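Local coordinates for membrane lipoprotein family protein (Aeropyrum pernix, PDB 4PEV) that probably serves as the solute-binding component of an ABC transporter, a lipoprotein of the BMP family that binds adenosine, at residues C[308-311]-C[312-316]; C[241-245]-C[246-250]; C[385-389]-C[390-394]; C[339-342]-C[343-347]. One frame throughout, in Å; residues are numbered along the deposited sequence. Where two conformers were deposited one is given.

Overall arrangement
Four local contacts, each on a different helix, illustrate how helices of a two-domain solute-binding protein end, or hold their length. Contacts 1 and 2, both partly buried, close a helix with a Schellman motif around a glycine, yet they lie on opposite sides of the chain's centre, about 46 Å apart between centres. The first adds a salt-bridge network, whereas the second runs straight into a strand and leans on apolar packing. Contact 3, the most superficial, ends helix 375-389 with an ST turn and a lysine side chain laid along it. Contact 4 alone stays within continuous helix, 336-348, with half its touching residues buried; of the four, it involves the aromatic rings and approaches adenosine-binding residues.

Contact 1 (C[308-311]-C[312-316]); sequences AIKD and VVEGR
The carboxylate of Asp-311 meets the guanidinium of Arg-316 over a face rather than along its edge. OD1 lies 2.9 Å from Arg-316 NH2 but well out of the guanidinium plane, and the two flat groups are turned 70° apart, so this salt bridge rests on charge, with no N-H aimed at the oxygen. CG of Asp-311 stands beside the backbone N (chi1 -80°), which sends the carboxylate to the side where the arginine folds back. The other end of that guanidinium is taken by Glu-314, whose OE2 forms a salt bridge with Arg-316 NH1, making a three-residue network. Asp-311 and Arg-316 also belong to a Schellman motif that ends helix 301-313: Arg-316 N donates to Asp-311 O at 2.9 Å, Gly-315 N to Val-312 O at 3.1 Å, and Gly-315 takes the positive phi of the C-prime position. With alanine at Asp-311, NH2 of Arg-316 would probably lose its charge partner and the guanidinium turn more freely, with Glu-314 as the remaining bridge of this network. On the inner side of the helix, Val-313 CG2 reaches Ile-309 CG2 at 4.4 Å, while Ile-309 also packs on Ala-80 of helix 69-84 and Leu-114.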
loop_
_atom_site.group_PDB
_atom_site.type_symbol
_atom_site.label_atom_id
_atom_site.label_comp_id
_atom_site.label_asym_id
_atom_site.label_seq_id
_atom_site.Cartn_x
_atom_site.Cartn_y
_atom_site.Cartn_z
ATOM N N ALA C 308 14.543 9.529 6.293
ATOM C CA ALA C 308 15.566 8.793 7.061
ATOM C C ALA C 308 17.003 9.023 6.558
ATOM O O ALA C 308 17.949 9.029 7.346
ATOM C CB ALA C 308 15.249 7.306 7.069
ATOM N N ILE C 309 17.161 9.185 5.247
ATOM C CA ILE C 309 18.465 9.441 4.655
ATOM C C ILE C 309 18.904 10.880 4.880
ATOM O O ILE C 309 20.088 11.142 5.127
ATOM C CB ILE C 309 18.452 9.152 3.152
ATOM C CG1 ILE C 309 18.268 7.660 2.929
ATOM C CG2 ILE C 309 19.753 9.594 2.505
ATOM C CD1 ILE C 309 17.912 7.292 1.512
ATOM N N LYS C 310 17.961 11.811 4.777
ATOM C CA LYS C 310 18.258 13.228 5.012
ATOM C C LYS C 310 18.686 13.438 6.462
ATOM O O LYS C 310 19.752 13.984 6.726
ATOM C CB LYS C 310 17.051 14.099 4.692
ATOM C CG LYS C 310 17.413 15.539 4.435
ATOM C CD LYS C 310 16.178 16.400 4.278
ATOM C CE LYS C 310 16.542 17.760 3.698
ATOM N NZ LYS C 310 15.509 18.766 4.062
ATOM N N ASP C 311 17.870 12.962 7.399
ATOM C CA ASP C 311 18.220 12.992 8.821
ATOM C C ASP C 311 19.691 12.600 9.020
ATOM O O ASP C 311 20.435 13.324 9.668
ATOM C CB ASP C 311 17.300 12.076 9.652
ATOM C CG ASP C 311 15.924 12.711 9.966
ATOM O OD1 ASP C 311 15.557 13.750 9.376
ATOM O OD2 ASP C 311 15.196 12.160 10.822
ATOM N N VAL C 312 20.127 11.488 8.438
ATOM C CA VAL C 312 21.525 11.073 8.603
ATOM C C VAL C 312 22.481 12.079 7.984
ATOM O O VAL C 312 23.496 12.405 8.585
ATOM C CB VAL C 312 21.811 9.683 8.011
ATOM C CG1 VAL C 312 23.308 9.382 8.026
ATOM C CG2 VAL C 312 21.051 8.622 8.791
ATOM N N VAL C 313 22.149 12.577 6.797
ATOM C CA VAL C 313 23.021 13.514 6.086
ATOM C C VAL C 313 23.271 14.790 6.898
ATOM O O VAL C 313 24.348 15.388 6.817
ATOM C CB VAL C 313 22.464 13.832 4.670
ATOM C CG1 VAL C 313 23.089 15.094 4.080
ATOM C CG2 VAL C 313 22.707 12.654 3.734
ATOM N N GLU C 314 22.276 15.181 7.691
ATOM C CA GLU C 314 22.346 16.392 8.509
ATOM C C GLU C 314 22.565 16.089 10.005
ATOM O O GLU C 314 22.235 16.901 10.854
ATOM C CB GLU C 314 21.071 17.196 8.279
ATOM C CG GLU C 314 20.787 17.352 6.798
ATOM C CD GLU C 314 19.786 18.442 6.478
ATOM O OE1 GLU C 314 20.094 19.281 5.604
ATOM O OE2 GLU C 314 18.689 18.457 7.082
ATOM N N GLY C 315 23.123 14.916 10.312
ATOM C CA GLY C 315 23.374 14.474 11.690
ATOM C C GLY C 315 22.241 14.619 12.699
ATOM O O GLY C 315 22.503 14.739 13.890
ATOM N N ARG C 316 20.989 14.622 12.240
ATOM C CA ARG C 316 19.829 14.671 13.147
ATOM C C ARG C 316 19.012 13.369 13.106
ATOM O O ARG C 316 17.779 13.387 13.203
ATOM C CB ARG C 316 18.938 15.911 12.902
ATOM C CG ARG C 316 18.834 16.418 11.471
ATOM C CD ARG C 316 17.866 17.600 11.357
ATOM N NE ARG C 316 16.562 17.184 10.830
ATOM C CZ ARG C 316 16.277 16.979 9.538
ATOM N NH1 ARG C 316 17.192 17.144 8.584
ATOM N NH2 ARG C 316 15.054 16.592 9.189
#

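Contact 2 (C[241-245]-C[246-250]); sequences EQMLQ and QGVRV
A helix-to-strand connection, from helix 233-245 into strand 248-254 of the mixed sheet, brings Met-243 against Val-248 across a tight turn. Val-248 N donates to Met-243 O at 3.0 Å, with the donor tilted 30° from the carbonyl plane. The same carbonyl receives a second, weak bond from Gln-246 N, so one oxygen holds two backbone groups as the helix runs out. Gly-247 N then turns to Leu-244 O at 3.2 Å, but stands above the carbonyl plane, off its lone pairs. Together the bonds to Met-243 O and Leu-244 O form a Schellman motif, with Gly-247 at the C-prime position; its phi of 81° is one that glycine accepts easily. The apolar contact across the turn is between Val-248 and Met-243, a selenomethionine in this crystal: CG2 of Val-248, set beside its backbone N by the first torsion, lies 3.9 Å from CB of Met-243, and the two chains run at a slant to each other. The exposed Gln-246 extends back along the helix, its CG 3.7 Å from Gln-242 O and its OE1 4.0 Å from Met-243 CG, a van der Waals approach of amide to chain. The apolar pair continues inward: Met-243 also touches Thr-225 and Phe-251, and Val-248 touches Val-223, all of them on strands of the same sheet, while backbone bonds to Lys-186 join the emerging strand to its neighbour.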
loop_
_atom_site.group_PDB
_atom_site.type_symbol
_atom_site.label_atom_id
_atom_site.label_comp_id
_atom_site.label_asym_id
_atom_site.label_seq_id
_atom_site.Cartn_x
_atom_site.Cartn_y
_atom_site.Cartn_z
ATOM N N GLU C 241 -9.283 -14.172 -11.146
ATOM C CA GLU C 241 -10.218 -14.832 -12.070
ATOM C C GLU C 241 -11.273 -15.656 -11.349
ATOM O O GLU C 241 -12.425 -15.705 -11.778
ATOM C CB GLU C 241 -9.479 -15.753 -13.025
ATOM C CG GLU C 241 -8.731 -15.050 -14.135
ATOM C CD GLU C 241 -7.717 -15.957 -14.814
ATOM O OE1 GLU C 241 -7.618 -17.157 -14.451
ATOM O OE2 GLU C 241 -7.000 -15.458 -15.709
ATOM N N GLN C 242 -10.861 -16.336 -10.279
ATOM C CA GLN C 242 -11.798 -17.036 -9.411
ATOM C C GLN C 242 -12.791 -16.057 -8.841
ATOM O O GLN C 242 -13.998 -16.269 -8.958
ATOM C CB GLN C 242 -11.084 -17.762 -8.273
ATOM C CG GLN C 242 -11.180 -19.275 -8.379
ATOM C CD GLN C 242 -9.993 -19.987 -7.754
ATOM O OE1 GLN C 242 -10.150 -20.818 -6.851
ATOM N NE2 GLN C 242 -8.793 -19.667 -8.234
HETATM N N MSE C 243 -12.278 -14.971 -8.260
HETATM C CA MSE C 243 -13.122 -13.932 -7.648
HETATM C C MSE C 243 -14.134 -13.311 -8.579
HETATM O O MSE C 243 -15.244 -12.996 -8.175
HETATM C CB MSE C 243 -12.230 -12.854 -7.052
HETATM C CG MSE C 243 -11.960 -13.182 -5.593
HETATM SE SE MSE C 243 -10.251 -12.394 -5.016
HETATM C CE MSE C 243 -10.752 -10.511 -4.713
ATOM N N LEU C 244 -13.764 -13.130 -9.835
ATOM C CA LEU C 244 -14.690 -12.640 -10.843
ATOM C C LEU C 244 -15.912 -13.523 -10.934
ATOM O O LEU C 244 -17.020 -13.026 -11.071
ATOM C CB LEU C 244 -13.998 -12.556 -12.203
ATOM C CG LEU C 244 -13.260 -11.223 -12.381
ATOM C CD1 LEU C 244 -12.030 -11.327 -13.272
ATOM C CD2 LEU C 244 -14.240 -10.178 -12.896
ATOM N N GLN C 245 -15.705 -14.829 -10.825
ATOM C CA GLN C 245 -16.788 -15.797 -10.941
ATOM C C GLN C 245 -17.595 -15.996 -9.674
ATOM O O GLN C 245 -18.617 -16.665 -9.719
ATOM C CB GLN C 245 -16.230 -17.121 -11.399
ATOM C CG GLN C 245 -15.685 -17.019 -12.807
ATOM C CD GLN C 245 -15.034 -18.294 -13.262
ATOM O OE1 GLN C 245 -15.186 -19.342 -12.637
ATOM N NE2 GLN C 245 -14.302 -18.216 -14.356
ATOM N N GLN C 246 -17.121 -15.433 -8.558
ATOM C CA GLN C 246 -17.901 -15.291 -7.317
ATOM C C GLN C 246 -18.530 -13.869 -7.190
ATOM O O GLN C 246 -18.893 -13.426 -6.090
ATOM C CB GLN C 246 -16.997 -15.558 -6.106
ATOM C CG GLN C 246 -16.241 -16.884 -6.125
ATOM C CD GLN C 246 -14.940 -16.845 -5.311
ATOM O OE1 GLN C 246 -14.663 -15.889 -4.574
ATOM N NE2 GLN C 246 -14.130 -17.885 -5.462
ATOM N N GLY C 247 -18.613 -13.145 -8.312
ATOM C CA GLY C 247 -19.254 -11.831 -8.363
ATOM C C GLY C 247 -18.460 -10.615 -7.900
ATOM O O GLY C 247 -19.031 -9.518 -7.786
ATOM N N VAL C 248 -17.160 -10.766 -7.630
ATOM C CA VAL C 248 -16.352 -9.604 -7.263
ATOM C C VAL C 248 -16.148 -8.769 -8.512
ATOM O O VAL C 248 -15.765 -9.293 -9.549
ATOM C CB VAL C 248 -14.977 -9.965 -6.692
ATOM C CG1 VAL C 248 -14.209 -8.697 -6.344
ATOM C CG2 VAL C 248 -15.116 -10.828 -5.451
ATOM N N ARG C 249 -16.417 -7.474 -8.402
ATOM C CA ARG C 249 -16.312 -6.556 -9.533
ATOM C C ARG C 249 -15.391 -5.355 -9.279
ATOM O O ARG C 249 -15.003 -4.660 -10.216
ATOM C CB ARG C 249 -17.710 -6.071 -9.914
ATOM C CG ARG C 249 -18.577 -7.144 -10.557
ATOM C CD ARG C 249 -18.153 -7.427 -11.989
ATOM N NE ARG C 249 -19.134 -8.251 -12.692
ATOM C CZ ARG C 249 -20.142 -7.772 -13.405
ATOM N NH1 ARG C 249 -20.313 -6.472 -13.516
ATOM N NH2 ARG C 249 -20.974 -8.604 -14.003
ATOM N N VAL C 250 -15.047 -5.107 -8.023
ATOM C CA VAL C 250 -14.132 -4.051 -7.674
ATOM C C VAL C 250 -13.001 -4.665 -6.875
ATOM O O VAL C 250 -13.242 -5.342 -5.870
ATOM C CB VAL C 250 -14.833 -2.995 -6.836
ATOM C CG1 VAL C 250 -13.890 -1.825 -6.576
ATOM C CG2 VAL C 250 -16.104 -2.542 -7.547
#

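Contact 3 (C[385-389]-C[390-394]); sequences KQKII and SGEIK
Lys-387 reaches along the turn toward Glu-392 and Ile-393, meeting them atom by atom. Its CB is 4.1 Å from Glu-392 OE2, and CG, brought beside the backbone N by the first torsion, closes to 3.5 Å from that oxygen. After the bend at chi3 (73°), CE passes 3.5 Å from Glu-392 OE1 and is also 3.9 Å from Ile-393 CD1. NZ at the tip is 4.4 Å from OE1, opposite charges beyond salt-bridge range, and has a weak hydrogen bond to Tyr-211 OH. The backbone beneath is the end of helix 375-389, where Ser-390 makes an ST turn: its OG accepts from Glu-392 N at 3.1 Å. Gly-391, at whose backbone angles a CB would press on the preceding carbonyl oxygen, gives its N to Ile-388 O, and Ile-393 N comes back to Lys-387 O from above the carbonyl plane. Replacing Lys-387 by an alanine would probably strip the carboxylate of Glu-392 of its aliphatic backing and nearby positive charge, and take the CE contact from Ile-393 CD1 and the weak bond from Tyr-211. Deeper in, Ile-388 CG1 packs on Ile-393 CG2 at 3.6 Å, and Ile-388 continues onto Glu-161 and Ser-164.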
loop_
_atom_site.group_PDB
_atom_site.type_symbol
_atom_site.label_atom_id
_atom_site.label_comp_id
_atom_site.label_asym_id
_atom_site.label_seq_id
_atom_site.Cartn_x
_atom_site.Cartn_y
_atom_site.Cartn_z
ATOM N N LYS C 385 -12.501 10.992 6.254
ATOM C CA LYS C 385 -11.203 11.649 6.212
ATOM C C LYS C 385 -11.110 12.695 7.303
ATOM O O LYS C 385 -10.085 12.807 7.965
ATOM C CB LYS C 385 -11.020 12.279 4.835
ATOM C CG LYS C 385 -9.907 13.292 4.649
ATOM C CD LYS C 385 -9.849 13.634 3.159
ATOM C CE LYS C 385 -9.545 15.102 2.871
ATOM N NZ LYS C 385 -8.157 15.278 2.356
ATOM N N GLN C 386 -12.194 13.440 7.510
ATOM C CA GLN C 386 -12.187 14.522 8.491
ATOM C C GLN C 386 -12.399 14.074 9.918
ATOM O O GLN C 386 -11.846 14.675 10.832
ATOM C CB GLN C 386 -13.178 15.631 8.124
ATOM C CG GLN C 386 -12.484 16.807 7.458
ATOM C CD GLN C 386 -11.223 17.222 8.213
ATOM O OE1 GLN C 386 -11.222 17.310 9.448
ATOM N NE2 GLN C 386 -10.133 17.442 7.475
ATOM N N LYS C 387 -13.186 13.026 10.121
ATOM C CA LYS C 387 -13.310 12.454 11.453
ATOM C C LYS C 387 -11.973 11.882 11.910
ATOM O O LYS C 387 -11.691 11.852 13.105
ATOM C CB LYS C 387 -14.417 11.397 11.499
ATOM C CG LYS C 387 -15.810 12.029 11.468
ATOM C CD LYS C 387 -16.936 11.048 11.153
ATOM C CE LYS C 387 -17.221 10.122 12.323
ATOM N NZ LYS C 387 -18.356 9.207 12.027
ATOM N N ILE C 388 -11.142 11.464 10.950
ATOM C CA ILE C 388 -9.835 10.845 11.237
ATOM C C ILE C 388 -8.768 11.878 11.563
ATOM O O ILE C 388 -8.098 11.774 12.591
ATOM C CB ILE C 388 -9.349 9.958 10.062
ATOM C CG1 ILE C 388 -10.153 8.649 10.035
ATOM C CG2 ILE C 388 -7.856 9.656 10.183
ATOM C CD1 ILE C 388 -9.961 7.813 8.789
ATOM N N ILE C 389 -8.607 12.849 10.672
ATOM C CA ILE C 389 -7.662 13.955 10.876
ATOM C C ILE C 389 -7.920 14.735 12.176
ATOM O O ILE C 389 -6.972 15.135 12.864
ATOM C CB ILE C 389 -7.690 14.927 9.680
ATOM C CG1 ILE C 389 -7.068 14.247 8.452
ATOM C CG2 ILE C 389 -6.981 16.243 10.017
ATOM C CD1 ILE C 389 -7.267 15.016 7.161
ATOM N N SER C 390 -9.197 14.940 12.502
ATOM C CA SER C 390 -9.596 15.665 13.712
ATOM C C SER C 390 -9.261 14.896 14.993
ATOM O O SER C 390 -9.247 15.475 16.068
ATOM C CB SER C 390 -11.100 15.971 13.698
ATOM O OG SER C 390 -11.849 14.823 14.089
ATOM N N GLY C 391 -9.010 13.598 14.896
ATOM C CA GLY C 391 -8.718 12.807 16.085
ATOM C C GLY C 391 -9.990 12.206 16.636
ATOM O O GLY C 391 -9.944 11.329 17.497
ATOM N N GLU C 392 -11.135 12.657 16.124
ATOM C CA GLU C 392 -12.425 12.126 16.559
ATOM C C GLU C 392 -12.502 10.610 16.321
ATOM O O GLU C 392 -13.276 9.926 16.979
ATOM C CB GLU C 392 -13.576 12.847 15.848
ATOM C CG GLU C 392 -14.963 12.538 16.405
ATOM C CD GLU C 392 -16.076 12.677 15.364
ATOM O OE1 GLU C 392 -17.000 11.812 15.351
ATOM O OE2 GLU C 392 -16.029 13.646 14.559
ATOM N N ILE C 393 -11.707 10.102 15.375
ATOM C CA ILE C 393 -11.592 8.658 15.104
ATOM C C ILE C 393 -10.118 8.217 15.082
ATOM O O ILE C 393 -9.255 8.887 14.490
ATOM C CB ILE C 393 -12.299 8.283 13.777
ATOM C CG1 ILE C 393 -13.726 7.803 14.058
ATOM C CG2 ILE C 393 -11.557 7.191 13.017
ATOM C CD1 ILE C 393 -14.502 7.407 12.814
ATOM N N LYS C 394 -9.851 7.096 15.748
ATOM C CA LYS C 394 -8.539 6.467 15.740
ATOM C C LYS C 394 -8.733 4.953 15.816
ATOM O O LYS C 394 -9.439 4.446 16.689
ATOM C CB LYS C 394 -7.674 6.971 16.906
ATOM C CG LYS C 394 -6.181 6.636 16.808
ATOM C CD LYS C 394 -5.455 6.870 18.141
ATOM C CE LYS C 394 -3.950 6.656 18.052
ATOM N NZ LYS C 394 -3.305 7.643 17.141
#

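Contact 4 (C[339-342]-C[343-347]); sequences IRYF and AEIAA
CD1 of Ile-345 reaches back one helical turn to two aromatic rings, 3.6 Å from CE2 of Tyr-341 and 3.9 Å from CD1 of Phe-342. Across Tyr-341 the isoleucine passes at a slant, whereas it runs beside Phe-342 in the same direction. The rings meet each other too: CD2 of Tyr-341 sits 3.7 Å above the Phe-342 plane, over its centre, while the tyrosine ring takes Phe-342 CD2 at its own edge. Tyr-341 CG lies opposite the backbone N (chi1 171°) and Phe-342 CG beside it (chi1 -75°); with first torsions that differ in this way, the tyrosine edge comes over the phenylalanine face. Along the polar side, Glu-344 OE2 lies 3.4 Å from Arg-340 CG, yet the guanidinium goes elsewhere, to a salt bridge from NH1 to Glu-359. Regular helical bonds fix the frame, among them Glu-344 N to Arg-340 O and Ile-345 N to Tyr-341 O. Helix 69-84 lies against the aromatic side through Leu-75 and Met-72, and the Phe-342 side chain is about 8 Å from that of Asp-282, an adenosine-binding residue. Apolar packing thus joins helix 336-348 to helix 69-84, while Arg-340 ties it by charge to helix 358-372.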
loop_
_atom_site.group_PDB
_atom_site.type_symbol
_atom_site.label_atom_id
_atom_site.label_comp_id
_atom_site.label_asym_id
_atom_site.label_seq_id
_atom_site.Cartn_x
_atom_site.Cartn_y
_atom_site.Cartn_z
ATOM N N ILE C 339 -1.323 11.416 -10.285
ATOM C CA ILE C 339 -1.563 10.508 -11.401
ATOM C C ILE C 339 -0.651 10.814 -12.576
ATOM O O ILE C 339 -0.070 9.902 -13.169
ATOM C CB ILE C 339 -3.031 10.579 -11.880
ATOM C CG1 ILE C 339 -3.947 9.957 -10.838
ATOM C CG2 ILE C 339 -3.233 9.835 -13.195
ATOM C CD1 ILE C 339 -5.405 10.295 -11.032
ATOM N N ARG C 340 -0.536 12.100 -12.903
ATOM C CA ARG C 340 0.286 12.529 -14.026
ATOM C C ARG C 340 1.768 12.335 -13.691
ATOM O O ARG C 340 2.542 11.956 -14.551
ATOM C CB ARG C 340 -0.009 13.990 -14.397
ATOM C CG ARG C 340 0.660 14.450 -15.696
ATOM C CD ARG C 340 0.289 15.875 -16.118
ATOM N NE ARG C 340 -0.391 16.637 -15.060
ATOM C CZ ARG C 340 -1.672 17.031 -15.082
ATOM N NH1 ARG C 340 -2.460 16.760 -16.126
ATOM N NH2 ARG C 340 -2.178 17.717 -14.051
ATOM N N TYR C 341 2.156 12.570 -12.444
ATOM C CA TYR C 341 3.557 12.427 -12.038
ATOM C C TYR C 341 4.127 11.029 -12.264
ATOM O O TYR C 341 5.246 10.868 -12.777
ATOM C CB TYR C 341 3.695 12.786 -10.571
ATOM C CG TYR C 341 5.037 12.489 -9.966
ATOM C CD1 TYR C 341 6.117 13.349 -10.154
ATOM C CD2 TYR C 341 5.217 11.374 -9.156
ATOM C CE1 TYR C 341 7.348 13.092 -9.566
ATOM C CE2 TYR C 341 6.433 11.109 -8.558
ATOM C CZ TYR C 341 7.497 11.963 -8.768
ATOM O OH TYR C 341 8.703 11.683 -8.168
ATOM N N PHE C 342 3.352 10.020 -11.867
ATOM C CA PHE C 342 3.771 8.631 -12.023
ATOM C C PHE C 342 3.627 8.205 -13.438
ATOM O O PHE C 342 4.374 7.360 -13.895
ATOM C CB PHE C 342 2.982 7.708 -11.107
ATOM C CG PHE C 342 3.411 7.810 -9.691
ATOM C CD1 PHE C 342 4.588 7.217 -9.284
ATOM C CD2 PHE C 342 2.677 8.557 -8.785
ATOM C CE1 PHE C 342 5.018 7.341 -7.981
ATOM C CE2 PHE C 342 3.091 8.683 -7.473
ATOM C CZ PHE C 342 4.267 8.071 -7.069
ATOM N N ALA C 343 2.669 8.791 -14.140
ATOM C CA ALA C 343 2.530 8.558 -15.573
ATOM C C ALA C 343 3.741 9.114 -16.339
ATOM O O ALA C 343 4.226 8.469 -17.266
ATOM C CB ALA C 343 1.225 9.157 -16.085
ATOM N N GLU C 344 4.225 10.294 -15.944
ATOM C CA GLU C 344 5.474 10.871 -16.477
ATOM C C GLU C 344 6.645 9.913 -16.236
ATOM O O GLU C 344 7.407 9.620 -17.147
ATOM C CB GLU C 344 5.779 12.246 -15.837
ATOM C CG GLU C 344 4.844 13.383 -16.292
ATOM C CD GLU C 344 4.831 14.634 -15.387
ATOM O OE1 GLU C 344 5.713 14.781 -14.504
ATOM O OE2 GLU C 344 3.930 15.498 -15.580
ATOM N N ILE C 345 6.782 9.417 -15.013
ATOM C CA ILE C 345 7.814 8.426 -14.720
ATOM C C ILE C 345 7.786 7.227 -15.689
ATOM O O ILE C 345 8.809 6.886 -16.276
ATOM C CB ILE C 345 7.699 7.931 -13.261
ATOM C CG1 ILE C 345 8.247 8.991 -12.322
ATOM C CG2 ILE C 345 8.453 6.622 -13.050
ATOM C CD1 ILE C 345 7.815 8.811 -10.887
ATOM N N ALA C 346 6.625 6.594 -15.841
ATOM C CA ALA C 346 6.484 5.402 -16.689
ATOM C C ALA C 346 6.625 5.753 -18.166
ATOM O O ALA C 346 7.063 4.929 -18.965
ATOM C CB ALA C 346 5.151 4.704 -16.439
ATOM N N ALA C 347 6.248 6.971 -18.534
ATOM C CA ALA C 347 6.491 7.446 -19.889
ATOM C C ALA C 347 7.991 7.458 -20.119
ATOM O O ALA C 347 8.502 6.674 -20.915
ATOM C CB ALA C 347 5.891 8.830 -20.109
#